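PDB 2B9S: DNA topoisomerase I-like protein from Leishmania donovani, which probably forms the small subunit of a heterodimeric type IB topoisomerase that relaxes DNA by transiently nicking and resealing one strand. Local coordinates for residues I23-I28 with P52-A57. Residues are numbered along the deposited sequence; the frame is centred on the assembly and turned at random.
Sequences IDPRII and PWAMNA
P25 and R26, in the first turn of helix 25-34, pack against W53 and A54 in the loop after helix 45-50, beside the N-cap of helix 25-34. This is a worked example of how one carboxylate can cap a helix and also fix an arginine for packing within the C-terminal topoisomerase domain. D24 is the N-cap residue. Its OD1 accepts the backbone N of R26 on its anti side, and with its syn lone pair it takes R26 NE at 2.9 Å, in a nearly straight bond of 167°. OD2 binds R26 NH2 at 2.8 Å, so the guanidinium is gripped side-on in a salt bridge that fixes its rotation. P25, next in line, directs its ring at the loop: CG lies 3.7 Å from A54 CB and 3.8 Å from W53 CH2, so that one ring carbon touches both methyl and indole. R26 then runs past A54, its CG 3.6 Å from A54 CB, before the chain bends at chi3 (-70°) and brings NE back to D24. Its NH2 has a second anionic partner, E247 of the large-subunit chain, which ties this turn to the subunit interface; F246 of that same chain packs on P25. The two carboxylates probably stabilise the positive charge of the guanidinium. No hydrogen bond links helix turn and loop, whose contact is one of packing alone. The guanidinium and indole planes stand 80° apart, and R26 NE meets the indole at its edge, with W53 CZ3 over one guanidinium face, 3.7 Å from R26 NE.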
loop_
_atom_site.group_PDB
_atom_site.type_symbol
_atom_site.label_atom_id
_atom_site.label_comp_id
_atom_site.label_asym_id
_atom_site.label_seq_id
_atom_site.Cartn_x
_atom_site.Cartn_y
_atom_site.Cartn_z
ATOM N N ILE E 23 5.042 -6.493 -12.670
ATOM C CA ILE E 23 5.518 -7.305 -13.794
ATOM C C ILE E 23 4.828 -8.689 -13.778
ATOM O O ILE E 23 4.767 -9.341 -12.738
ATOM C CB ILE E 23 7.032 -7.513 -13.714
ATOM C CG1 ILE E 23 7.769 -6.173 -13.651
ATOM C CG2 ILE E 23 7.515 -8.358 -14.890
ATOM C CD1 ILE E 23 9.176 -6.296 -13.082
ATOM N N ASP E 24 4.286 -9.117 -14.920
ATOM C CA ASP E 24 3.746 -10.461 -15.037
ATOM C C ASP E 24 4.877 -11.431 -14.636
ATOM O O ASP E 24 5.974 -11.376 -15.209
ATOM C CB ASP E 24 3.239 -10.666 -16.474
ATOM C CG ASP E 24 2.330 -11.881 -16.626
ATOM O OD1 ASP E 24 2.601 -12.914 -15.997
ATOM O OD2 ASP E 24 1.350 -11.804 -17.407
ATOM N N PRO E 25 4.660 -12.255 -13.591
ATOM C CA PRO E 25 5.767 -13.115 -13.135
ATOM C C PRO E 25 6.152 -14.207 -14.162
ATOM O O PRO E 25 7.254 -14.754 -14.097
ATOM C CB PRO E 25 5.226 -13.728 -11.839
ATOM C CG PRO E 25 3.767 -13.622 -11.944
ATOM C CD PRO E 25 3.445 -12.434 -12.775
ATOM N N ARG E 26 5.239 -14.493 -15.095
ATOM C CA ARG E 26 5.466 -15.410 -16.207
ATOM C C ARG E 26 6.511 -14.871 -17.190
ATOM O O ARG E 26 7.146 -15.647 -17.909
ATOM C CB ARG E 26 4.150 -15.689 -16.945
ATOM C CG ARG E 26 3.096 -16.369 -16.110
ATOM C CD ARG E 26 1.749 -16.456 -16.805
ATOM N NE ARG E 26 1.101 -15.153 -16.938
ATOM C CZ ARG E 26 -0.174 -14.965 -17.286
ATOM N NH1 ARG E 26 -0.960 -15.999 -17.515
ATOM N NH2 ARG E 26 -0.673 -13.740 -17.387
ATOM N N ILE E 27 6.676 -13.550 -17.243
ATOM C CA ILE E 27 7.742 -12.944 -18.057
ATOM C C ILE E 27 9.110 -13.288 -17.449
ATOM O O ILE E 27 10.010 -13.750 -18.146
ATOM C CB ILE E 27 7.579 -11.401 -18.208
ATOM C CG1 ILE E 27 6.222 -11.042 -18.831
ATOM C CG2 ILE E 27 8.748 -10.796 -19.007
ATOM C CD1 ILE E 27 5.946 -9.549 -18.880
ATOM N N ILE E 28 9.242 -13.081 -16.138
ATOM C CA ILE E 28 10.448 -13.419 -15.395
ATOM C C ILE E 28 10.765 -14.928 -15.436
ATOM O O ILE E 28 11.891 -15.323 -15.757
ATOM C CB ILE E 28 10.349 -12.893 -13.941
ATOM C CG1 ILE E 28 10.465 -11.367 -13.948
ATOM C CG2 ILE E 28 11.424 -13.493 -13.050
ATOM C CD1 ILE E 28 10.034 -10.709 -12.667
ATOM N N PRO E 52 2.842 -19.377 -7.784
ATOM C CA PRO E 52 3.026 -20.782 -8.186
ATOM C C PRO E 52 2.396 -21.110 -9.539
ATOM O O PRO E 52 2.799 -22.066 -10.197
ATOM C CB PRO E 52 2.292 -21.547 -7.084
ATOM C CG PRO E 52 1.255 -20.628 -6.642
ATOM C CD PRO E 52 1.902 -19.285 -6.652
ATOM N N TRP E 53 1.414 -20.304 -9.927
ATOM C CA TRP E 53 0.710 -20.413 -11.190
ATOM C C TRP E 53 1.547 -19.895 -12.373
ATOM O O TRP E 53 1.180 -20.082 -13.537
ATOM C CB TRP E 53 -0.619 -19.642 -11.076
ATOM C CG TRP E 53 -0.479 -18.164 -10.646
ATOM C CD1 TRP E 53 -0.530 -17.664 -9.356
ATOM C CD2 TRP E 53 -0.273 -17.025 -11.507
ATOM N NE1 TRP E 53 -0.375 -16.292 -9.375
ATOM C CE2 TRP E 53 -0.213 -15.872 -10.673
ATOM C CE3 TRP E 53 -0.133 -16.863 -12.895
ATOM C CZ2 TRP E 53 -0.024 -14.562 -11.193
ATOM C CZ3 TRP E 53 0.065 -15.557 -13.413
ATOM C CH2 TRP E 53 0.108 -14.424 -12.550
ATOM N N ALA E 54 2.692 -19.310 -12.056
ATOM C CA ALA E 54 3.566 -18.722 -13.051
ATOM C C ALA E 54 4.908 -19.438 -13.180
ATOM O O ALA E 54 5.695 -19.132 -14.059
ATOM C CB ALA E 54 3.789 -17.277 -12.740
ATOM N N MET E 55 5.151 -20.395 -12.291
ATOM C CA MET E 55 6.486 -20.954 -12.113
ATOM C C MET E 55 6.915 -21.757 -13.337
ATOM O O MET E 55 8.107 -21.942 -13.583
ATOM C CB MET E 55 6.535 -21.836 -10.863
ATOM C CG MET E 55 6.455 -21.064 -9.556
ATOM S SD MET E 55 7.461 -19.567 -9.569
ATOM C CE MET E 55 9.109 -20.266 -9.508
ATOM N N ASN E 56 5.936 -22.229 -14.101
ATOM C CA ASN E 56 6.172 -23.279 -15.086
ATOM C C ASN E 56 6.365 -22.694 -16.481
ATOM O O ASN E 56 6.543 -23.427 -17.453
ATOM C CB ASN E 56 5.025 -24.278 -15.081
ATOM N N ALA E 57 6.329 -21.368 -16.570
ATOM C CA ALA E 57 7.359 -20.621 -17.283
ATOM C C ALA E 57 7.666 -21.256 -18.635
ATOM O O ALA E 57 8.668 -21.953 -18.790
ATOM C CB ALA E 57 8.622 -20.523 -16.441
#